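Local coordinates for cell division control protein Cdc48 (Mycobacterium smegmatis, PDB 5E7P) that probably binds and hydrolyses ATP as a Cdc48-like member of the AAA ATPase family, at residues W55-L60 against S103-Y108; S20-T25 against P44-A49; R111-S116 against T181-P186; A431-E436 against T464-L469. All coordinates share one frame; numbering follows the deposited sequence.

Contact 1 of 4, residues W55-L60 against S103-Y108; sequences WDAVAL and SPVTVY
Ala57 and Ala59 pack against Val105 and Val107 on the close side of this pairing, while a water sits towards each end of it, at Ala57 O and at Ser103 OG. The methyl CB of Ala57 meets Val107 CG2 at 3.6 Å and Val105 CG1 at 3.9 Å, and strand 138-140 closes the cluster, with Val138 touching both Ala57 and Val107. Val105 turns CG1 into the position between its backbone N and carbonyl carbon (chi1 65°), and that branch lies 3.7 Å from Val58 C, over the peptide leading to Ala59. Ala59 CB in turn sits 3.9 Å from Val105 CB. The backbones join through a two-way pair: Ala59 N pairs with Ser103 O, at a modelled separation that is doubtfully short, and Ser103 N donates to Ala59 O at 3.1 Å. Next to it, Val58 and Pro104 form a non-hydrogen-bonded pair whose side chains diverge. In contrast to the alanine-valine cluster, the ends are wetter. One water donates to Ala57 O at 2.9 Å and weakly to Val105 O; a second links Ser103 OG, 3.1 Å away, weakly with Ala59 O. This antiparallel join of strands 57-61 and 98-104 is consistent with the double-psi barrel of the Cdc48 N-terminal domain family.

Contact 2 of 4, residues S20-T25 against P44-A49; sequences SHLRLT and PEVLAA
Ala49 N donates to Glu45 O at 2.8 Å in the helical turn that carries Ala49, whose methyl is touched by Leu22 CD1. Nothing polar bonds the two segments directly; just beyond them, Ser20 OG is hydrogen-bonded to Leu50 O, fastening the start of the first segment to the end of the helix. Between lies a patch of hydrocarbon. Leu22 and Val46 lie alongside one another, pointing opposite ways, and Leu22 CD1 touches Val46 CG1 at 4.1 Å and Ala49 CB at 4.0 Å, bridging one turn of the helix. Leu24 meets Val46 differently, tip to tip: its CD1 is 4.0 Å from Val46 CG2. With CG on the far side from its carbonyl carbon and the chain then extended (chi1 -61°, chi2 -179°), Leu24 reaches straight for the valine, whose two branches thus serve both leucines. All these residues are buried, and the contacts are ordinary van der Waals separations. The axes of strand 22-25 and helix 44-49 run nearly antiparallel, 166° apart, with a closest approach of 10.9 Å. The helix therefore lies on one face of the sheet formed in part by strands 22-28 and 98-104, while Met702 of helix 690-707 touches Leu22 and Ser20 too.

Contact 3 of 4, residues R111-S116 against T181-P186; sequences RSVTVS and TAVDPP
A cis Asp184-Pro185 peptide puts the ring of Pro185 over one face of the Arg111 guanidinium, with Pro185 CD 4.0 Å from Arg111 CZ. Arg111 NH2 also makes a salt bridge to Asp184 OD1 at 3.0 Å. The carboxylate comes at the guanidinium edge, yet the two planes are turned 47° apart, so this is not a flat two-pronged pairing. The arginine chain is extended from CG to NE and runs across the aspartate, bringing its CD within 3.6 Å of Asp184 OD2. Arg339 NH2 lies close to Arg111 NH1, a like charge that Asp184 may help to offset. The backbone N of Arg111 also donates to Asp184 O, though the modelled length is too short to be trusted.

Farther along, Thr114 O is approached by three donors: Thr181 N at 2.9 Å, Ala182 N weakly at 3.3 Å, and Thr181 OG1 weakly at 3.4 Å. Thr114 N in turn donates to Ala182 O at 2.8 Å. On the same face Ala182 CB rests against Thr114 CB, while Val113 and Val183 point to the other face, toward Val189. Beyond Thr114, Thr181 CG2 packs 3.6 Å from Ser116 CB. Two residues, Thr181 and Ala182, thus face the single Thr114: a classic beta bulge in the antiparallel pairing of strands 112-116 and 177-184.

Contact 4 of 4, residues A431-E436 against T464-L469; sequences AAVVRE and TVIRPL
Helix 427-448, which by comparison with other AAA ATPases probably belongs to the helical lid of the first ATPase module, offers Ala432, Val433 and Glu436 to Val465 and Ile466 of the connection that follows helix 456-462. The start of the same helix lines a nucleotide pocket through Val427 and Ala428, and the Ala432 side chain is about 9 Å from the bound ADP.

Ile466 does most of the packing. Its two branches divide the work: CG2 lies 3.9 Å from Val433 CG2 and 4.2 Å from Ala432 CB, whereas CD1 reaches Ala432 O at 4.0 Å and Glu436 CB at 4.1 Å. Chi1 of -61° sends CG1 and CG2 apart, opposite the carbonyl carbon and the backbone N respectively, and the bend at chi2 (-57°) carries CD1 to Ala432 O and Glu436 CB. Val433 and Ile466 meet at a slant. Helix 456-462 adds Ala462, which touches both Val433 and Glu436.

No hydrogen bond joins the two segments. Glu436 bends at chi2 (66°) and crosses Val465 at about a right angle, using its aliphatic part as the packing surface. The buried carboxylate has its partners outside the two segments: OE2 makes salt bridges to Arg37 NE and Arg440 NE, which probably favours the charged form. Short of the carboxylate, Glu436 CG lies 3.8 Å from Val465 CG2.

Along the chain contact 2 comes first, then 1, 3 and 4, none overlapping another. Contacts 1 and 2, with centres 12 Å apart, share one six-stranded sheet in which strands 98-104 and 22-28 are neighbours; helix 44-50 leads on to strand 57-61. Contact 3 belongs to a separate four-stranded sheet, its centre about 17 Å from that of contact 1, and meets it where Tyr108 packs on Pro185. Contact 4 lies about 19 Å from contact 1, centre to centre, but Arg467 NH1 reaches Trp55 O, probably as a hydrogen bond, which, with the packing of Trp55 CH2 on the 464-466 backbone, joins the N-terminal domain to the connection after helix 456-462.

Contact 1 of 4, residues W55-L60 against S103-Y108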
loop_
_atom_site.group_PDB
_atom_site.type_symbol
_atom_site.label_atom_id
_atom_site.label_comp_id
_atom_site.label_asym_id
_atom_site.label_seq_id
_atom_site.Cartn_x
_atom_site.Cartn_y
_atom_site.Cartn_z
ATOM N N TRP A 55 4.813 6.339 11.683
ATOM C CA TRP A 55 3.878 5.302 11.217
ATOM C C TRP A 55 4.492 3.915 11.001
ATOM O O TRP A 55 3.770 2.950 10.759
ATOM C CB TRP A 55 3.085 5.733 9.974
ATOM C CG TRP A 55 2.305 7.002 10.141
ATOM C CD1 TRP A 55 2.407 8.126 9.380
ATOM C CD2 TRP A 55 1.305 7.278 11.133
ATOM N NE1 TRP A 55 1.533 9.084 9.830
ATOM C CE2 TRP A 55 0.845 8.589 10.906
ATOM C CE3 TRP A 55 0.755 6.545 12.188
ATOM C CZ2 TRP A 55 -0.140 9.184 11.694
ATOM C CZ3 TRP A 55 -0.220 7.136 12.971
ATOM C CH2 TRP A 55 -0.657 8.443 12.720
ATOM N N ASP A 56 5.812 3.804 11.089
ATOM C CA ASP A 56 6.427 2.482 11.082
ATOM C C ASP A 56 6.179 1.802 12.425
ATOM O O ASP A 56 6.078 2.471 13.454
ATOM C CB ASP A 56 7.924 2.559 10.776
ATOM C CG ASP A 56 8.206 2.830 9.309
ATOM O OD1 ASP A 56 7.293 2.630 8.478
ATOM O OD2 ASP A 56 9.342 3.238 8.987
ATOM N N ALA A 57 6.057 0.480 12.412
ATOM C CA ALA A 57 5.817 -0.264 13.643
ATOM C C ALA A 57 7.113 -0.485 14.405
ATOM O O ALA A 57 8.183 -0.608 13.808
ATOM C CB ALA A 57 5.150 -1.596 13.349
ATOM N N VAL A 58 7.008 -0.527 15.728
ATOM C CA VAL A 58 8.148 -0.851 16.576
ATOM C C VAL A 58 7.830 -2.030 17.480
ATOM O O VAL A 58 6.678 -2.244 17.859
ATOM C CB VAL A 58 8.579 0.339 17.463
ATOM C CG1 VAL A 58 9.361 1.355 16.655
ATOM C CG2 VAL A 58 7.369 0.977 18.137
ATOM N N ALA A 59 8.858 -2.797 17.818
ATOM C CA ALA A 59 8.725 -3.846 18.812
ATOM C C ALA A 59 8.917 -3.224 20.188
ATOM O O ALA A 59 9.849 -2.450 20.399
ATOM C CB ALA A 59 9.752 -4.937 18.570
ATOM N N LEU A 60 8.022 -3.547 21.116
ATOM C CA LEU A 60 8.115 -3.050 22.485
ATOM C C LEU A 60 8.263 -4.220 23.447
ATOM O O LEU A 60 7.395 -5.094 23.513
ATOM C CB LEU A 60 6.887 -2.209 22.839
ATOM C CG LEU A 60 6.805 -0.845 22.148
ATOM C CD1 LEU A 60 5.434 -0.224 22.334
ATOM C CD2 LEU A 60 7.887 0.088 22.676
ATOM N N SER A 103 12.489 -1.170 19.264
ATOM C CA SER A 103 13.260 -1.539 18.083
ATOM C C SER A 103 12.339 -1.739 16.889
ATOM O O SER A 103 11.184 -2.133 17.055
ATOM C CB SER A 103 14.047 -2.824 18.342
ATOM O OG SER A 103 13.174 -3.929 18.493
ATOM N N PRO A 104 12.847 -1.464 15.677
ATOM C CA PRO A 104 12.070 -1.721 14.463
ATOM C C PRO A 104 11.683 -3.189 14.360
ATOM O O PRO A 104 12.460 -4.062 14.747
ATOM C CB PRO A 104 13.042 -1.345 13.335
ATOM C CG PRO A 104 14.398 -1.323 13.968
ATOM C CD PRO A 104 14.164 -0.883 15.373
ATOM N N VAL A 105 10.485 -3.455 13.856
ATOM C CA VAL A 105 10.014 -4.822 13.708
ATOM C C VAL A 105 9.479 -5.040 12.300
ATOM O O VAL A 105 8.866 -4.150 11.715
ATOM C CB VAL A 105 8.932 -5.170 14.761
ATOM C CG1 VAL A 105 7.678 -4.324 14.555
ATOM C CG2 VAL A 105 8.596 -6.658 14.729
ATOM N N THR A 106 9.746 -6.213 11.742
ATOM C CA THR A 106 9.176 -6.577 10.456
ATOM C C THR A 106 7.720 -6.979 10.657
ATOM O O THR A 106 7.413 -7.857 11.469
ATOM C CB THR A 106 9.945 -7.735 9.795
ATOM O OG1 THR A 106 11.321 -7.368 9.630
ATOM C CG2 THR A 106 9.347 -8.058 8.432
ATOM N N VAL A 107 6.824 -6.321 9.928
ATOM C CA VAL A 107 5.401 -6.611 10.028
ATOM C C VAL A 107 4.849 -7.063 8.685
ATOM O O VAL A 107 4.697 -6.260 7.771
ATOM C CB VAL A 107 4.603 -5.384 10.508
ATOM C CG1 VAL A 107 3.152 -5.763 10.757
ATOM C CG2 VAL A 107 5.222 -4.814 11.764
ATOM N N TYR A 108 4.560 -8.352 8.566
ATOM C CA TYR A 108 3.982 -8.886 7.341
ATOM C C TYR A 108 2.472 -8.704 7.335
ATOM O O TYR A 108 1.849 -8.554 8.388
ATOM C CB TYR A 108 4.318 -10.372 7.192
ATOM C CG TYR A 108 5.785 -10.655 6.951
ATOM C CD1 TYR A 108 6.328 -10.565 5.674
ATOM C CD2 TYR A 108 6.626 -11.012 7.999
ATOM C CE1 TYR A 108 7.664 -10.819 5.446
ATOM C CE2 TYR A 108 7.965 -11.271 7.779
ATOM C CZ TYR A 108 8.479 -11.172 6.500
ATOM O OH TYR A 108 9.813 -11.427 6.270
HETATM O O HOH W 1 9.882 -0.837 11.472
HETATM O O HOH W 2 11.736 -4.308 21.266
#

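Contact 2 of 4, residues S20-T25 against P44-A49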
loop_
_atom_site.group_PDB
_atom_site.type_symbol
_atom_site.label_atom_id
_atom_site.label_comp_id
_atom_site.label_asym_id
_atom_site.label_seq_id
_atom_site.Cartn_x
_atom_site.Cartn_y
_atom_site.Cartn_z
ATOM N N SER A 20 18.756 -2.255 15.186
ATOM C CA SER A 20 18.934 -1.149 16.120
ATOM C C SER A 20 17.877 -1.187 17.224
ATOM O O SER A 20 16.777 -1.690 17.019
ATOM C CB SER A 20 18.890 0.189 15.382
ATOM O OG SER A 20 17.637 0.376 14.751
ATOM N N HIS A 21 18.220 -0.654 18.392
ATOM C CA HIS A 21 17.330 -0.709 19.546
ATOM C C HIS A 21 17.738 0.310 20.605
ATOM O O HIS A 21 18.896 0.723 20.670
ATOM C CB HIS A 21 17.349 -2.110 20.159
ATOM C CG HIS A 21 18.691 -2.511 20.688
ATOM N ND1 HIS A 21 19.679 -3.034 19.883
ATOM C CD2 HIS A 21 19.214 -2.441 21.934
ATOM C CE1 HIS A 21 20.753 -3.279 20.614
ATOM N NE2 HIS A 21 20.497 -2.929 21.863
ATOM N N LEU A 22 16.782 0.706 21.438
ATOM C CA LEU A 22 17.044 1.651 22.515
ATOM C C LEU A 22 16.212 1.311 23.740
ATOM O O LEU A 22 15.076 0.853 23.623
ATOM C CB LEU A 22 16.718 3.076 22.072
ATOM C CG LEU A 22 17.648 3.742 21.061
ATOM C CD1 LEU A 22 17.021 5.021 20.545
ATOM C CD2 LEU A 22 18.997 4.020 21.707
ATOM N N ARG A 23 16.787 1.529 24.918
ATOM C CA ARG A 23 16.026 1.432 26.152
ATOM C C ARG A 23 15.488 2.813 26.490
ATOM O O ARG A 23 16.245 3.780 26.553
ATOM C CB ARG A 23 16.897 0.916 27.295
ATOM C CG ARG A 23 16.133 0.671 28.588
ATOM C CD ARG A 23 17.060 0.693 29.794
ATOM N NE ARG A 23 18.139 -0.285 29.678
ATOM C CZ ARG A 23 19.204 -0.322 30.473
ATOM N NH1 ARG A 23 19.341 0.572 31.445
ATOM N NH2 ARG A 23 20.136 -1.249 30.292
ATOM N N LEU A 24 14.180 2.907 26.694
ATOM C CA LEU A 24 13.559 4.177 27.039
ATOM C C LEU A 24 12.726 4.042 28.306
ATOM O O LEU A 24 12.496 2.935 28.794
ATOM C CB LEU A 24 12.675 4.676 25.894
ATOM C CG LEU A 24 13.342 4.949 24.544
ATOM C CD1 LEU A 24 12.315 5.445 23.545
ATOM C CD2 LEU A 24 14.468 5.955 24.695
ATOM N N THR A 25 12.283 5.177 28.835
ATOM C CA THR A 25 11.366 5.189 29.965
ATOM C C THR A 25 9.936 5.217 29.435
ATOM O O THR A 25 9.598 6.034 28.579
ATOM C CB THR A 25 11.601 6.410 30.875
ATOM O OG1 THR A 25 12.999 6.526 31.171
ATOM C CG2 THR A 25 10.818 6.269 32.173
ATOM N N PRO A 44 11.205 12.298 17.798
ATOM C CA PRO A 44 11.757 12.172 16.444
ATOM C C PRO A 44 13.206 11.686 16.425
ATOM O O PRO A 44 13.612 11.013 15.476
ATOM C CB PRO A 44 11.677 13.601 15.906
ATOM C CG PRO A 44 10.522 14.198 16.630
ATOM C CD PRO A 44 10.549 13.602 18.008
ATOM N N GLU A 45 13.973 12.023 17.458
ATOM C CA GLU A 45 15.362 11.585 17.534
ATOM C C GLU A 45 15.452 10.067 17.684
ATOM O O GLU A 45 16.388 9.440 17.185
ATOM C CB GLU A 45 16.099 12.279 18.680
ATOM C CG GLU A 45 17.576 11.935 18.736
ATOM C CD GLU A 45 18.333 12.761 19.750
ATOM O OE1 GLU A 45 17.709 13.610 20.422
ATOM O OE2 GLU A 45 19.558 12.561 19.869
ATOM N N VAL A 46 14.473 9.484 18.368
ATOM C CA VAL A 46 14.389 8.034 18.495
ATOM C C VAL A 46 14.112 7.407 17.131
ATOM O O VAL A 46 14.741 6.421 16.751
ATOM C CB VAL A 46 13.292 7.613 19.492
ATOM C CG1 VAL A 46 13.165 6.097 19.543
ATOM C CG2 VAL A 46 13.592 8.173 20.870
ATOM N N LEU A 47 13.172 7.999 16.398
ATOM C CA LEU A 47 12.839 7.543 15.053
ATOM C C LEU A 47 14.064 7.597 14.149
ATOM O O LEU A 47 14.305 6.686 13.356
ATOM C CB LEU A 47 11.716 8.397 14.459
ATOM C CG LEU A 47 10.358 8.371 15.160
ATOM C CD1 LEU A 47 9.381 9.306 14.456
ATOM C CD2 LEU A 47 9.801 6.956 15.215
ATOM N N ALA A 48 14.838 8.668 14.279
ATOM C CA ALA A 48 16.054 8.831 13.494
ATOM C C ALA A 48 17.124 7.816 13.906
ATOM O O ALA A 48 17.776 7.210 13.058
ATOM C CB ALA A 48 16.580 10.251 13.627
ATOM N N ALA A 49 17.291 7.631 15.213
ATOM C CA ALA A 49 18.293 6.706 15.741
ATOM C C ALA A 49 17.970 5.257 15.392
ATOM O O ALA A 49 18.869 4.448 15.158
ATOM C CB ALA A 49 18.418 6.868 17.252
#

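Contact 3 of 4, residues R111-S116 against T181-P186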
loop_
_atom_site.group_PDB
_atom_site.type_symbol
_atom_site.label_atom_id
_atom_site.label_comp_id
_atom_site.label_asym_id
_atom_site.label_seq_id
_atom_site.Cartn_x
_atom_site.Cartn_y
_atom_site.Cartn_z
ATOM N N ARG A 111 -2.038 -13.398 7.023
ATOM C CA ARG A 111 -2.889 -14.326 6.299
ATOM C C ARG A 111 -4.155 -14.470 7.120
ATOM O O ARG A 111 -5.265 -14.407 6.592
ATOM C CB ARG A 111 -2.212 -15.686 6.129
ATOM C CG ARG A 111 -0.970 -15.656 5.260
ATOM C CD ARG A 111 -0.418 -17.057 5.033
ATOM N NE ARG A 111 0.961 -17.019 4.550
ATOM C CZ ARG A 111 2.031 -17.147 5.330
ATOM N NH1 ARG A 111 3.248 -17.095 4.805
ATOM N NH2 ARG A 111 1.883 -17.332 6.635
ATOM N N SER A 112 -3.975 -14.646 8.425
ATOM C CA SER A 112 -5.099 -14.732 9.347
ATOM C C SER A 112 -4.723 -14.163 10.706
ATOM O O SER A 112 -3.546 -14.066 11.044
ATOM C CB SER A 112 -5.560 -16.182 9.515
ATOM O OG SER A 112 -4.650 -16.918 10.313
ATOM N N VAL A 113 -5.736 -13.771 11.470
ATOM C CA VAL A 113 -5.565 -13.389 12.865
ATOM C C VAL A 113 -6.746 -13.943 13.644
ATOM O O VAL A 113 -7.894 -13.605 13.357
ATOM C CB VAL A 113 -5.541 -11.861 13.060
ATOM C CG1 VAL A 113 -5.547 -11.522 14.544
ATOM C CG2 VAL A 113 -4.335 -11.239 12.372
ATOM N N THR A 114 -6.474 -14.802 14.619
ATOM C CA THR A 114 -7.542 -15.362 15.437
ATOM C C THR A 114 -7.659 -14.607 16.755
ATOM O O THR A 114 -6.678 -14.446 17.477
ATOM C CB THR A 114 -7.330 -16.861 15.707
ATOM O OG1 THR A 114 -7.214 -17.561 14.462
ATOM C CG2 THR A 114 -8.502 -17.428 16.489
ATOM N N VAL A 115 -8.863 -14.136 17.055
ATOM C CA VAL A 115 -9.102 -13.383 18.278
ATOM C C VAL A 115 -10.103 -14.103 19.170
ATOM O O VAL A 115 -10.875 -14.942 18.704
ATOM C CB VAL A 115 -9.631 -11.968 17.973
ATOM C CG1 VAL A 115 -8.603 -11.175 17.178
ATOM C CG2 VAL A 115 -10.951 -12.045 17.220
ATOM N N SER A 116 -10.088 -13.771 20.455
ATOM C CA SER A 116 -11.021 -14.363 21.403
ATOM C C SER A 116 -11.823 -13.279 22.106
ATOM O O SER A 116 -11.315 -12.191 22.369
ATOM C CB SER A 116 -10.280 -15.212 22.435
ATOM O OG SER A 116 -11.186 -15.835 23.328
ATOM N N THR A 181 -5.201 -14.792 19.911
ATOM C CA THR A 181 -4.793 -16.150 20.253
ATOM C C THR A 181 -3.875 -16.761 19.200
ATOM O O THR A 181 -3.185 -17.745 19.470
ATOM C CB THR A 181 -6.007 -17.073 20.448
ATOM O OG1 THR A 181 -6.559 -17.418 19.171
ATOM C CG2 THR A 181 -7.068 -16.381 21.288
ATOM N N ALA A 182 -3.868 -16.172 18.007
ATOM C CA ALA A 182 -3.050 -16.679 16.909
ATOM C C ALA A 182 -2.897 -15.671 15.774
ATOM O O ALA A 182 -3.816 -14.907 15.473
ATOM C CB ALA A 182 -3.634 -17.979 16.374
ATOM N N VAL A 183 -1.727 -15.681 15.145
ATOM C CA VAL A 183 -1.500 -14.919 13.923
ATOM C C VAL A 183 -0.818 -15.808 12.887
ATOM O O VAL A 183 -0.282 -16.867 13.220
ATOM C CB VAL A 183 -0.632 -13.668 14.172
ATOM C CG1 VAL A 183 -1.364 -12.677 15.060
ATOM C CG2 VAL A 183 0.706 -14.060 14.781
ATOM N N ASP A 184 -0.843 -15.374 11.633
ATOM C CA ASP A 184 -0.223 -16.121 10.546
ATOM C C ASP A 184 0.177 -15.156 9.436
ATOM O O ASP A 184 -0.675 -14.456 8.891
ATOM C CB ASP A 184 -1.182 -17.188 10.014
ATOM C CG ASP A 184 -0.522 -18.135 9.027
ATOM O OD1 ASP A 184 0.700 -18.363 9.148
ATOM O OD2 ASP A 184 -1.224 -18.655 8.132
ATOM N N PRO A 185 1.478 -15.097 9.100
ATOM C CA PRO A 185 2.611 -15.859 9.644
ATOM C C PRO A 185 2.940 -15.489 11.091
ATOM O O PRO A 185 2.499 -14.440 11.555
ATOM C CB PRO A 185 3.767 -15.463 8.717
ATOM C CG PRO A 185 3.393 -14.125 8.206
ATOM C CD PRO A 185 1.906 -14.173 8.036
ATOM N N PRO A 186 3.685 -16.354 11.803
ATOM C CA PRO A 186 4.057 -16.096 13.200
ATOM C C PRO A 186 4.836 -14.795 13.372
ATOM O O PRO A 186 5.500 -14.342 12.440
ATOM C CB PRO A 186 4.956 -17.287 13.547
ATOM C CG PRO A 186 4.503 -18.369 12.639
ATOM C CD PRO A 186 4.130 -17.685 11.356
#

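Contact 4 of 4, residues A431-E436 against T464-L469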
loop_
_atom_site.group_PDB
_atom_site.type_symbol
_atom_site.label_atom_id
_atom_site.label_comp_id
_atom_site.label_asym_id
_atom_site.label_seq_id
_atom_site.Cartn_x
_atom_site.Cartn_y
_atom_site.Cartn_z
ATOM N N ALA A 431 -12.245 6.801 5.525
ATOM C CA ALA A 431 -13.385 6.314 6.291
ATOM C C ALA A 431 -13.004 6.182 7.762
ATOM O O ALA A 431 -13.759 6.587 8.646
ATOM C CB ALA A 431 -13.870 4.983 5.742
ATOM N N ALA A 432 -11.824 5.623 8.015
ATOM C CA ALA A 432 -11.311 5.489 9.375
ATOM C C ALA A 432 -11.064 6.859 10.000
ATOM O O ALA A 432 -11.287 7.058 11.194
ATOM C CB ALA A 432 -10.038 4.664 9.383
ATOM N N VAL A 433 -10.600 7.801 9.186
ATOM C CA VAL A 433 -10.414 9.178 9.632
ATOM C C VAL A 433 -11.736 9.762 10.117
ATOM O O VAL A 433 -11.797 10.396 11.170
ATOM C CB VAL A 433 -9.831 10.063 8.507
ATOM C CG1 VAL A 433 -9.978 11.538 8.846
ATOM C CG2 VAL A 433 -8.368 9.711 8.255
ATOM N N VAL A 434 -12.797 9.522 9.352
ATOM C CA VAL A 434 -14.120 10.036 9.688
ATOM C C VAL A 434 -14.706 9.357 10.928
ATOM O O VAL A 434 -15.316 10.018 11.772
ATOM C CB VAL A 434 -15.089 9.918 8.490
ATOM C CG1 VAL A 434 -16.512 10.245 8.908
ATOM C CG2 VAL A 434 -14.644 10.836 7.359
ATOM N N ARG A 435 -14.510 8.046 11.045
ATOM C CA ARG A 435 -14.978 7.316 12.221
ATOM C C ARG A 435 -14.317 7.843 13.488
ATOM O O ARG A 435 -14.973 8.002 14.520
ATOM C CB ARG A 435 -14.726 5.810 12.084
ATOM C CG ARG A 435 -15.526 5.142 10.975
ATOM C CD ARG A 435 -15.626 3.636 11.178
ATOM N NE ARG A 435 -14.317 3.007 11.307
ATOM C CZ ARG A 435 -13.573 2.612 10.279
ATOM N NH1 ARG A 435 -14.010 2.787 9.039
ATOM N NH2 ARG A 435 -12.392 2.046 10.492
ATOM N N GLU A 436 -13.018 8.116 13.397
ATOM C CA GLU A 436 -12.272 8.684 14.513
ATOM C C GLU A 436 -12.783 10.086 14.823
ATOM O O GLU A 436 -12.893 10.472 15.986
ATOM C CB GLU A 436 -10.775 8.722 14.197
ATOM C CG GLU A 436 -9.926 9.394 15.264
ATOM C CD GLU A 436 -9.915 8.633 16.578
ATOM O OE1 GLU A 436 -10.041 7.390 16.548
ATOM O OE2 GLU A 436 -9.780 9.280 17.641
ATOM N N THR A 464 -3.761 12.581 13.547
ATOM C CA THR A 464 -2.648 12.321 14.455
ATOM C C THR A 464 -2.613 10.867 14.930
ATOM O O THR A 464 -1.633 10.438 15.540
ATOM C CB THR A 464 -2.683 13.247 15.690
ATOM O OG1 THR A 464 -3.759 12.858 16.554
ATOM C CG2 THR A 464 -2.856 14.704 15.272
ATOM N N VAL A 465 -3.674 10.110 14.654
ATOM C CA VAL A 465 -3.764 8.729 15.134
ATOM C C VAL A 465 -4.086 7.688 14.057
ATOM O O VAL A 465 -3.936 6.488 14.287
ATOM C CB VAL A 465 -4.794 8.587 16.277
ATOM C CG1 VAL A 465 -4.308 9.302 17.527
ATOM C CG2 VAL A 465 -6.155 9.113 15.839
ATOM N N ILE A 466 -4.530 8.137 12.888
ATOM C CA ILE A 466 -4.905 7.206 11.825
ATOM C C ILE A 466 -3.776 6.982 10.823
ATOM O O ILE A 466 -3.368 7.901 10.115
ATOM C CB ILE A 466 -6.161 7.677 11.070
ATOM C CG1 ILE A 466 -7.350 7.777 12.026
ATOM C CG2 ILE A 466 -6.476 6.728 9.922
ATOM C CD1 ILE A 466 -7.654 6.486 12.756
ATOM N N ARG A 467 -3.277 5.752 10.765
ATOM C CA ARG A 467 -2.236 5.410 9.806
ATOM C C ARG A 467 -2.839 4.962 8.483
ATOM O O ARG A 467 -3.671 4.053 8.450
ATOM C CB ARG A 467 -1.320 4.313 10.353
ATOM C CG ARG A 467 -0.216 3.926 9.382
ATOM C CD ARG A 467 0.745 2.911 9.962
ATOM N NE ARG A 467 0.137 1.595 10.149
ATOM C CZ ARG A 467 0.825 0.498 10.451
ATOM N NH1 ARG A 467 2.140 0.561 10.591
ATOM N NH2 ARG A 467 0.201 -0.663 10.608
ATOM N N PRO A 468 -2.421 5.605 7.383
ATOM C CA PRO A 468 -2.847 5.179 6.049
ATOM C C PRO A 468 -2.358 3.768 5.761
ATOM O O PRO A 468 -1.244 3.408 6.151
ATOM C CB PRO A 468 -2.164 6.186 5.117
ATOM C CG PRO A 468 -1.035 6.746 5.914
ATOM C CD PRO A 468 -1.506 6.758 7.333
ATOM N N LEU A 469 -3.197 2.983 5.090
ATOM C CA LEU A 469 -2.896 1.594 4.757
ATOM C C LEU A 469 -1.598 1.486 3.957
ATOM O O LEU A 469 -0.878 0.494 4.050
ATOM C CB LEU A 469 -4.060 0.989 3.970
ATOM C CG LEU A 469 -4.503 -0.435 4.309
ATOM C CD1 LEU A 469 -4.717 -0.583 5.805
ATOM C CD2 LEU A 469 -5.773 -0.784 3.549
#